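Local coordinates for short chain dehydrogenase (Leptospira borgpetersenii serovar Hardjo-bovis, PDB 6UH2), which binds NAD+ and probably acts as an oxidoreductase on CH-OH groups, as a member of the short-chain dehydrogenase/reductase family, at residues R109-L122 / S169-I181. Numbering follows the deposited sequence.
Sequences RTDEEFNEVVHVNL and SPEVYAMTKAGII. With NAD (nicotinamide-adenine-dinucleotide), chain D.
The two near-parallel helices beside the NAD pocket of a short-chain dehydrogenase, here 111-122 and 171-181, cross at about 20° with their axes 9.4 Å apart at closest, and meet through Asn121 and Thr176, each lodged as a knob among side chains of the other helix. Asn121 ND2 donates almost in its amide plane to Thr176 OG1 (3.0 Å, 163° at the hydrogen). That hydroxyl is held between its own backbone N and carbonyl carbon (chi1 60°), from where it donates to Val172 O one turn back, while Asn121 OD1 accepts from Ile100 N. One turn on from Tyr173 comes Lys177, completing the YxxxK motif of the family: Tyr173 OH and NAD O2D share a hydrogen bond of 2.7 Å, and Lys177 NZ donates to NAD O3D at 2.9 Å. By their positions Asn121, Tyr173 and Lys177 are probably the Asn, Tyr and Lys of the classical catalytic tetrad. Toward the helix starts, Val172 packs on Val117, Val118 and Phe114, its CG2 making a CH-pi contact over one face of the Phe114 ring, while Met175 SD makes a Met-aromatic contact at the ring edge. Arg109 grips Glu171 side-on, NE to OE2 at 2.7 Å and NH2 to OE1; its NH1 reaches Glu113 OE1, which also closes the Thr110 capping box.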
ATOM      1  N   ARG B 109     -17.160  30.141   6.767  1.00 15.92           N
ATOM      2  CA  ARG B 109     -17.415  28.934   7.549  1.00 20.23           C
ATOM      3  C   ARG B 109     -18.164  29.277   8.828  1.00 21.45           C
ATOM      4  O   ARG B 109     -17.735  30.143   9.595  1.00 18.10           O
ATOM      5  CB  ARG B 109     -16.101  28.222   7.905  1.00 17.28           C
ATOM      6  CG  ARG B 109     -16.315  26.856   8.609  1.00 16.58           C
ATOM      7  CD  ARG B 109     -16.697  25.732   7.615  1.00 17.02           C
ATOM      8  NE  ARG B 109     -15.750  25.783   6.517  1.00 17.23           N
ATOM      9  CZ  ARG B 109     -16.030  26.239   5.307  1.00 16.58           C
ATOM     10  NH1 ARG B 109     -17.273  26.619   5.006  1.00 14.52           N
ATOM     11  NH2 ARG B 109     -15.059  26.315   4.406  1.00 16.69           N
ATOM     12  N   THR B 110     -19.278  28.584   9.060  1.00 21.47           N
ATOM     13  CA  THR B 110     -20.021  28.715  10.304  1.00 16.96           C
ATOM     14  C   THR B 110     -19.588  27.631  11.270  1.00 18.74           C
ATOM     15  O   THR B 110     -19.004  26.619  10.875  1.00 17.34           O
ATOM     16  CB  THR B 110     -21.520  28.602  10.058  1.00 17.36           C
ATOM     17  OG1 THR B 110     -21.817  27.262   9.641  1.00 17.15           O
ATOM     18  CG2 THR B 110     -21.946  29.580   8.984  1.00 19.19           C
ATOM     19  N   ASP B 111     -19.874  27.843  12.557  1.00 19.57           N
ATOM     20  CA  ASP B 111     -19.525  26.798  13.517  1.00 21.79           C
ATOM     21  C   ASP B 111     -20.341  25.532  13.288  1.00 21.72           C
ATOM     22  O   ASP B 111     -19.860  24.426  13.546  1.00 20.54           O
ATOM     23  CB  ASP B 111     -19.704  27.302  14.943  1.00 19.66           C
ATOM     24  CG  ASP B 111     -18.708  28.386  15.297  1.00 26.62           C
ATOM     25  OD1 ASP B 111     -17.604  28.418  14.693  1.00 23.84           O
ATOM     26  OD2 ASP B 111     -19.030  29.209  16.173  1.00 24.09           O
ATOM     27  N   GLU B 112     -21.566  25.668  12.798  1.00 19.05           N
ATOM     28  CA  GLU B 112     -22.369  24.482  12.549  1.00 19.21           C
ATOM     29  C   GLU B 112     -21.755  23.631  11.442  1.00 21.36           C
ATOM     30  O   GLU B 112     -21.700  22.402  11.559  1.00 21.27           O
ATOM     31  CB  GLU B 112     -23.806  24.894  12.220  1.00 25.77           C
ATOM     32  CG  GLU B 112     -24.554  25.534  13.411  1.00 35.25           C
ATOM     33  CD  GLU B 112     -24.070  26.946  13.804  1.00 47.72           C
ATOM     34  OE1 GLU B 112     -23.471  27.670  12.966  1.00 42.16           O
ATOM     35  OE2 GLU B 112     -24.299  27.335  14.972  1.00 48.38           O
ATOM     36  N   GLU B 113     -21.275  24.269  10.369  1.00 19.30           N
ATOM     37  CA  GLU B 113     -20.567  23.545   9.313  1.00 18.39           C
ATOM     38  C   GLU B 113     -19.300  22.901   9.851  1.00 17.59           C
ATOM     39  O   GLU B 113     -19.064  21.703   9.659  1.00 18.15           O
ATOM     40  CB  GLU B 113     -20.204  24.489   8.169  1.00 19.56           C
ATOM     41  CG  GLU B 113     -21.370  25.033   7.380  1.00 21.74           C
ATOM     42  CD  GLU B 113     -20.973  26.234   6.546  1.00 25.55           C
ATOM     43  OE1 GLU B 113     -19.828  26.726   6.706  1.00 22.25           O
ATOM     44  OE2 GLU B 113     -21.810  26.686   5.741  1.00 24.25           O
ATOM     45  N   PHE B 114     -18.463  23.703  10.514  1.00 15.78           N
ATOM     46  CA  PHE B 114     -17.202  23.213  11.055  1.00 16.78           C
ATOM     47  C   PHE B 114     -17.429  22.011  11.962  1.00 17.60           C
ATOM     48  O   PHE B 114     -16.786  20.965  11.802  1.00 14.24           O
ATOM     49  CB  PHE B 114     -16.508  24.352  11.817  1.00 15.70           C
ATOM     50  CG  PHE B 114     -15.088  24.051  12.223  1.00 16.32           C
ATOM     51  CD1 PHE B 114     -14.821  23.366  13.398  1.00 16.34           C
ATOM     52  CD2 PHE B 114     -14.022  24.474  11.440  1.00 18.47           C
ATOM     53  CE1 PHE B 114     -13.519  23.100  13.787  1.00 13.99           C
ATOM     54  CE2 PHE B 114     -12.711  24.210  11.821  1.00 18.36           C
ATOM     55  CZ  PHE B 114     -12.458  23.518  12.994  1.00 14.62           C
ATOM     56  N   ASN B 115     -18.350  22.145  12.924  1.00 15.95           N
ATOM     57  CA  ASN B 115     -18.577  21.079  13.894  1.00 15.91           C
ATOM     58  C   ASN B 115     -19.167  19.830  13.254  1.00 17.02           C
ATOM     59  O   ASN B 115     -18.904  18.719  13.722  1.00 15.80           O
ATOM     60  CB  ASN B 115     -19.489  21.585  15.013  1.00 16.76           C
ATOM     61  CG  ASN B 115     -18.816  22.632  15.856  1.00 22.19           C
ATOM     62  OD1 ASN B 115     -17.591  22.643  15.969  1.00 20.47           O
ATOM     63  ND2 ASN B 115     -19.598  23.515  16.452  1.00 20.88           N
ATOM     64  N   GLU B 116     -19.980  19.983  12.206  1.00 17.09           N
ATOM     65  CA  GLU B 116     -20.555  18.798  11.575  1.00 17.58           C
ATOM     66  C   GLU B 116     -19.477  17.966  10.892  1.00 20.32           C
ATOM     67  O   GLU B 116     -19.487  16.733  10.981  1.00 18.21           O
ATOM     68  CB  GLU B 116     -21.637  19.203  10.571  1.00 25.56           C
ATOM     69  CG  GLU B 116     -22.587  18.072  10.213  1.00 42.51           C
ATOM     70  CD  GLU B 116     -23.141  17.372  11.448  1.00 58.50           C
ATOM     71  OE1 GLU B 116     -22.836  16.174  11.646  1.00 61.88           O
ATOM     72  OE2 GLU B 116     -23.862  18.028  12.230  1.00 63.49           O
ATOM     73  N   VAL B 117     -18.523  18.622  10.229  1.00 13.98           N
ATOM     74  CA  VAL B 117     -17.446  17.888   9.567  1.00 12.14           C
ATOM     75  C   VAL B 117     -16.555  17.207  10.601  1.00 15.74           C
ATOM     76  O   VAL B 117     -16.138  16.052  10.422  1.00 14.83           O
ATOM     77  CB  VAL B 117     -16.640  18.829   8.651  1.00 15.77           C
ATOM     78  CG1 VAL B 117     -15.427  18.093   8.052  1.00 11.79           C
ATOM     79  CG2 VAL B 117     -17.536  19.399   7.539  1.00 13.41           C
ATOM     80  N   VAL B 118     -16.238  17.916  11.690  1.00 14.08           N
ATOM     81  CA  VAL B 118     -15.459  17.320  12.777  1.00 10.61           C
ATOM     82  C   VAL B 118     -16.166  16.083  13.330  1.00 11.30           C
ATOM     83  O   VAL B 118     -15.555  15.023  13.516  1.00 18.41           O
ATOM     84  CB  VAL B 118     -15.200  18.368  13.875  1.00 15.09           C
ATOM     85  CG1 VAL B 118     -14.654  17.698  15.136  1.00 15.19           C
ATOM     86  CG2 VAL B 118     -14.251  19.466  13.353  1.00 12.08           C
ATOM     87  N   HIS B 119     -17.468  16.199  13.602  1.00 14.94           N
ATOM     88  CA  HIS B 119     -18.175  15.100  14.255  1.00 16.04           C
ATOM     89  C   HIS B 119     -18.196  13.845  13.394  1.00 15.08           C
ATOM     90  O   HIS B 119     -17.947  12.745  13.895  1.00 15.99           O
ATOM     91  CB  HIS B 119     -19.577  15.546  14.643  1.00 17.74           C
ATOM     92  CG  HIS B 119     -19.559  16.596  15.702  1.00 19.71           C
ATOM     93  ND1 HIS B 119     -20.613  17.446  15.946  1.00 25.58           N
ATOM     94  CD2 HIS B 119     -18.573  16.961  16.554  1.00 19.86           C
ATOM     95  CE1 HIS B 119     -20.284  18.278  16.918  1.00 27.80           C
ATOM     96  NE2 HIS B 119     -19.048  18.007  17.299  1.00 17.37           N
ATOM     97  N   VAL B 120     -18.457  13.978  12.093  1.00 15.29           N
ATOM     98  CA  VAL B 120     -18.479  12.787  11.244  1.00 16.67           C
ATOM     99  C   VAL B 120     -17.068  12.242  11.062  1.00 17.79           C
ATOM    100  O   VAL B 120     -16.816  11.045  11.260  1.00 15.98           O
ATOM    101  CB  VAL B 120     -19.153  13.093   9.890  1.00 16.40           C
ATOM    102  CG1 VAL B 120     -19.039  11.902   8.943  1.00 19.55           C
ATOM    103  CG2 VAL B 120     -20.620  13.447  10.102  1.00 18.70           C
ATOM    104  N   ASN B 121     -16.118  13.119  10.713  1.00 18.84           N
ATOM    105  CA  ASN B 121     -14.783  12.661  10.337  1.00 17.54           C
ATOM    106  C   ASN B 121     -13.960  12.259  11.562  1.00 15.98           C
ATOM    107  O   ASN B 121     -13.407  11.154  11.603  1.00 19.28           O
ATOM    108  CB  ASN B 121     -14.057  13.743   9.520  1.00 13.26           C
ATOM    109  CG  ASN B 121     -14.727  14.025   8.166  1.00 22.05           C
ATOM    110  OD1 ASN B 121     -15.804  13.495   7.849  1.00 17.30           O
ATOM    111  ND2 ASN B 121     -14.091  14.884   7.367  1.00 13.71           N
ATOM    112  N   LEU B 122     -13.868  13.130  12.575  1.00 13.02           N
ATOM    113  CA  LEU B 122     -13.025  12.831  13.736  1.00 13.72           C
ATOM    114  C   LEU B 122     -13.764  12.029  14.808  1.00 13.10           C
ATOM    115  O   LEU B 122     -13.312  10.944  15.189  1.00 15.05           O
ATOM    116  CB  LEU B 122     -12.457  14.119  14.357  1.00 13.49           C
ATOM    117  CG  LEU B 122     -11.249  14.803  13.727  1.00 23.75           C
ATOM    118  CD1 LEU B 122     -10.773  15.946  14.629  1.00 21.80           C
ATOM    119  CD2 LEU B 122     -10.098  13.810  13.440  1.00 15.81           C
ATOM    120  N   SER B 169     -12.579  23.128  -1.383  1.00 25.06           N
ATOM    121  CA  SER B 169     -12.190  22.182  -0.337  1.00 21.01           C
ATOM    122  C   SER B 169     -11.814  22.971   0.914  1.00 19.05           C
ATOM    123  O   SER B 169     -10.960  23.859   0.841  1.00 25.10           O
ATOM    124  CB  SER B 169     -11.030  21.296  -0.776  1.00 23.04           C
ATOM    125  OG  SER B 169     -10.841  20.252   0.161  1.00 22.03           O
ATOM    126  N   PRO B 170     -12.434  22.703   2.056  1.00 20.37           N
ATOM    127  CA  PRO B 170     -12.373  23.652   3.170  1.00 20.24           C
ATOM    128  C   PRO B 170     -11.283  23.336   4.183  1.00 17.80           C
ATOM    129  O   PRO B 170     -10.723  22.237   4.199  1.00 15.74           O
ATOM    130  CB  PRO B 170     -13.765  23.506   3.793  1.00 16.67           C
ATOM    131  CG  PRO B 170     -14.018  22.006   3.656  1.00 14.91           C
ATOM    132  CD  PRO B 170     -13.397  21.618   2.321  1.00 19.88           C
ATOM    133  N   GLU B 171     -11.009  24.310   5.056  1.00 16.98           N
ATOM    134  CA  GLU B 171      -9.987  24.147   6.083  1.00 13.91           C
ATOM    135  C   GLU B 171     -10.285  22.966   6.990  1.00 15.57           C
ATOM    136  O   GLU B 171      -9.369  22.253   7.408  1.00 12.59           O
ATOM    137  CB  GLU B 171      -9.860  25.428   6.913  1.00 15.35           C
ATOM    138  CG  GLU B 171     -11.072  25.752   7.805  1.00 14.95           C
ATOM    139  CD  GLU B 171     -12.367  25.824   7.023  1.00 17.61           C
ATOM    140  OE1 GLU B 171     -12.426  26.621   6.077  1.00 18.05           O
ATOM    141  OE2 GLU B 171     -13.314  25.065   7.328  1.00 16.81           O
ATOM    142  N   VAL B 172     -11.564  22.738   7.306  1.00 15.62           N
ATOM    143  CA  VAL B 172     -11.897  21.721   8.293  1.00 14.27           C
ATOM    144  C   VAL B 172     -11.704  20.327   7.706  1.00 15.69           C
ATOM    145  O   VAL B 172     -11.412  19.374   8.435  1.00 13.09           O
ATOM    146  CB  VAL B 172     -13.333  21.943   8.821  1.00 16.88           C
ATOM    147  CG1 VAL B 172     -14.375  21.765   7.701  1.00 14.78           C
ATOM    148  CG2 VAL B 172     -13.624  21.009   9.985  1.00 18.28           C
ATOM    149  N   TYR B 173     -11.864  20.181   6.386  1.00 11.73           N
ATOM    150  CA  TYR B 173     -11.564  18.894   5.762  1.00 13.22           C
ATOM    151  C   TYR B 173     -10.076  18.578   5.865  1.00 15.03           C
ATOM    152  O   TYR B 173      -9.697  17.452   6.209  1.00 11.06           O
ATOM    153  CB  TYR B 173     -12.016  18.905   4.303  1.00 12.02           C
ATOM    154  CG  TYR B 173     -12.035  17.541   3.651  1.00 13.98           C
ATOM    155  CD1 TYR B 173     -13.017  16.616   3.968  1.00 11.47           C
ATOM    156  CD2 TYR B 173     -11.071  17.180   2.716  1.00 19.14           C
ATOM    157  CE1 TYR B 173     -13.046  15.361   3.355  1.00 18.37           C
ATOM    158  CE2 TYR B 173     -11.084  15.931   2.108  1.00 19.88           C
ATOM    159  CZ  TYR B 173     -12.077  15.029   2.433  1.00 17.02           C
ATOM    160  OH  TYR B 173     -12.104  13.780   1.835  1.00 18.52           O
ATOM    161  N   ALA B 174      -9.218  19.565   5.585  1.00 16.20           N
ATOM    162  CA  ALA B 174      -7.780  19.368   5.750  1.00 16.64           C
ATOM    163  C   ALA B 174      -7.440  19.036   7.196  1.00 17.98           C
ATOM    164  O   ALA B 174      -6.665  18.115   7.471  1.00 14.76           O
ATOM    165  CB  ALA B 174      -7.023  20.620   5.300  1.00 11.52           C
ATOM    166  N   MET B 175      -8.025  19.780   8.138  1.00 14.38           N
ATOM    167  CA  MET B 175      -7.784  19.522   9.556  1.00 12.63           C
ATOM    168  C   MET B 175      -8.167  18.097   9.932  1.00 15.10           C
ATOM    169  O   MET B 175      -7.383  17.376  10.563  1.00 14.28           O
ATOM    170  CB  MET B 175      -8.582  20.508  10.405  1.00 13.64           C
ATOM    171  CG  MET B 175      -7.970  21.893  10.562  1.00 18.15           C
ATOM    172  SD  MET B 175      -9.170  22.910  11.455  1.00 19.08           S
ATOM    173  CE  MET B 175      -8.102  23.958  12.456  1.00 14.50           C
ATOM    174  N   THR B 176      -9.389  17.681   9.590  1.00  9.03           N
ATOM    175  CA  THR B 176      -9.855  16.390  10.100  1.00 16.58           C
ATOM    176  C   THR B 176      -9.202  15.214   9.382  1.00 11.81           C
ATOM    177  O   THR B 176      -9.010  14.155   9.992  1.00 12.24           O
ATOM    178  CB  THR B 176     -11.383  16.259  10.013  1.00 14.32           C
ATOM    179  OG1 THR B 176     -11.813  16.368   8.652  1.00 14.68           O
ATOM    180  CG2 THR B 176     -12.073  17.347  10.869  1.00 14.68           C
ATOM    181  N   LYS B 177      -8.849  15.362   8.106  1.00 11.33           N
ATOM    182  CA  LYS B 177      -8.210  14.245   7.414  1.00 12.66           C
ATOM    183  C   LYS B 177      -6.761  14.079   7.859  1.00 12.97           C
ATOM    184  O   LYS B 177      -6.282  12.948   8.013  1.00 13.60           O
ATOM    185  CB  LYS B 177      -8.309  14.433   5.899  1.00 13.29           C
ATOM    186  CG  LYS B 177      -9.729  14.237   5.368  1.00 11.85           C
ATOM    187  CD  LYS B 177     -10.260  12.834   5.727  1.00 12.86           C
ATOM    188  CE  LYS B 177     -11.633  12.582   5.133  1.00 15.36           C
ATOM    189  NZ  LYS B 177     -12.083  11.165   5.331  1.00 16.33           N
ATOM    190  N   ALA B 178      -6.046  15.189   8.078  1.00 11.68           N
ATOM    191  CA  ALA B 178      -4.749  15.096   8.752  1.00  9.62           C
ATOM    192  C   ALA B 178      -4.885  14.451  10.124  1.00 16.89           C
ATOM    193  O   ALA B 178      -4.019  13.665  10.542  1.00 12.29           O
ATOM    194  CB  ALA B 178      -4.122  16.482   8.906  1.00 10.32           C
ATOM    195  N   GLY B 179      -5.956  14.791  10.844  1.00 14.25           N
ATOM    196  CA  GLY B 179      -6.174  14.210  12.163  1.00  9.66           C
ATOM    197  C   GLY B 179      -6.417  12.711  12.113  1.00 14.62           C
ATOM    198  O   GLY B 179      -5.998  11.979  13.014  1.00 14.26           O
ATOM    199  N   ILE B 180      -7.120  12.239  11.077  1.00 11.37           N
ATOM    200  CA  ILE B 180      -7.386  10.807  10.923  1.00  9.74           C
ATOM    201  C   ILE B 180      -6.111  10.064  10.558  1.00  9.88           C
ATOM    202  O   ILE B 180      -5.858   8.951  11.042  1.00 13.91           O
ATOM    203  CB  ILE B 180      -8.490  10.584   9.867  1.00 14.16           C
ATOM    204  CG1 ILE B 180      -9.855  10.983  10.429  1.00 12.08           C
ATOM    205  CG2 ILE B 180      -8.527   9.114   9.373  1.00 13.09           C
ATOM    206  CD1 ILE B 180     -10.880  11.276   9.341  1.00 19.25           C
ATOM    207  N   ILE B 181      -5.308  10.646   9.669  1.00 11.76           N
ATOM    208  CA  ILE B 181      -4.023  10.037   9.338  1.00  9.88           C
ATOM    209  C   ILE B 181      -3.165   9.891  10.592  1.00 10.71           C
ATOM    210  O   ILE B 181      -2.516   8.857  10.801  1.00 13.64           O
ATOM    211  CB  ILE B 181      -3.325  10.857   8.241  1.00 11.42           C
ATOM    212  CG1 ILE B 181      -4.091  10.709   6.918  1.00 11.45           C
ATOM    213  CG2 ILE B 181      -1.880  10.416   8.065  1.00 13.59           C
ATOM    214  CD1 ILE B 181      -3.656  11.712   5.846  1.00 11.82           C
TER
HETATM  215  PA  NAD D 301     -19.951   9.887  -0.200  1.00 19.86           P
HETATM  216  O1A NAD D 301     -20.434  11.321   0.132  1.00 21.85           O
HETATM  217  O2A NAD D 301     -20.365   9.228  -1.517  1.00 16.83           O
HETATM  218  O5B NAD D 301     -20.308   8.853   1.019  1.00 19.75           O
HETATM  219  C5B NAD D 301     -20.150   9.169   2.390  1.00 20.65           C
HETATM  220  C4B NAD D 301     -21.114   8.246   3.085  1.00 15.92           C
HETATM  221  O4B NAD D 301     -20.933   8.551   4.519  1.00 17.53           O
HETATM  222  C3B NAD D 301     -22.586   8.519   2.736  1.00 14.41           C
HETATM  223  O3B NAD D 301     -23.280   7.280   2.453  1.00 15.73           O
HETATM  224  C2B NAD D 301     -23.141   9.114   4.038  1.00 17.11           C
HETATM  225  O2B NAD D 301     -24.529   8.805   4.228  1.00 20.04           O
HETATM  226  C1B NAD D 301     -22.205   8.515   5.114  1.00 16.33           C
HETATM  227  N9A NAD D 301     -22.351   9.334   6.313  1.00 18.60           N
HETATM  228  C8A NAD D 301     -22.482  10.719   6.407  1.00 18.04           C
HETATM  229  N7A NAD D 301     -22.661  11.096   7.644  1.00 14.53           N
HETATM  230  C5A NAD D 301     -22.674   9.922   8.396  1.00 17.88           C
HETATM  231  C6A NAD D 301     -22.849   9.663   9.751  1.00 17.62           C
HETATM  232  N6A NAD D 301     -23.045  10.644  10.654  1.00 18.42           N
HETATM  233  N1A NAD D 301     -22.796   8.386  10.163  1.00 14.97           N
HETATM  234  C2A NAD D 301     -22.601   7.403   9.282  1.00 17.63           C
HETATM  235  N3A NAD D 301     -22.438   7.554   7.965  1.00 17.07           N
HETATM  236  C4A NAD D 301     -22.481   8.835   7.569  1.00 14.65           C
HETATM  237  O3  NAD D 301     -18.337   9.827  -0.082  1.00 20.78           O
HETATM  238  PN  NAD D 301     -17.201   8.994  -0.867  1.00 21.87           P
HETATM  239  O1N NAD D 301     -16.630   9.819  -2.048  1.00 29.83           O
HETATM  240  O2N NAD D 301     -17.703   7.553  -1.005  1.00 20.69           O
HETATM  241  O5D NAD D 301     -16.044   9.135   0.341  1.00 20.58           O
HETATM  242  C5D NAD D 301     -15.832   8.043   1.211  1.00 20.29           C
HETATM  243  C4D NAD D 301     -14.595   8.383   2.039  1.00 17.00           C
HETATM  244  O4D NAD D 301     -13.442   8.731   1.173  1.00 21.57           O
HETATM  245  C3D NAD D 301     -14.838   9.651   2.856  1.00 12.83           C
HETATM  246  O3D NAD D 301     -14.141   9.586   4.105  1.00 15.88           O
HETATM  247  C2D NAD D 301     -14.182  10.806   2.039  1.00 15.85           C
HETATM  248  O2D NAD D 301     -13.740  11.890   2.839  1.00 16.21           O
HETATM  249  C1D NAD D 301     -12.975  10.025   1.445  1.00 18.29           C
HETATM  250  N1N NAD D 301     -12.459  10.590   0.147  1.00 20.88           N
HETATM  251  C2N NAD D 301     -13.278  10.752  -0.928  1.00 20.43           C
HETATM  252  C3N NAD D 301     -12.760  11.271  -2.087  1.00 25.76           C
HETATM  253  C7N NAD D 301     -13.666  11.451  -3.257  1.00 28.63           C
HETATM  254  O7N NAD D 301     -13.250  12.082  -4.217  1.00 25.81           O
HETATM  255  N7N NAD D 301     -14.900  10.901  -3.210  1.00 27.42           N
HETATM  256  C4N NAD D 301     -11.397  11.614  -2.129  1.00 23.55           C
HETATM  257  C5N NAD D 301     -10.603  11.445  -1.033  1.00 29.23           C
HETATM  258  C6N NAD D 301     -11.160  10.913   0.127  1.00 24.15           C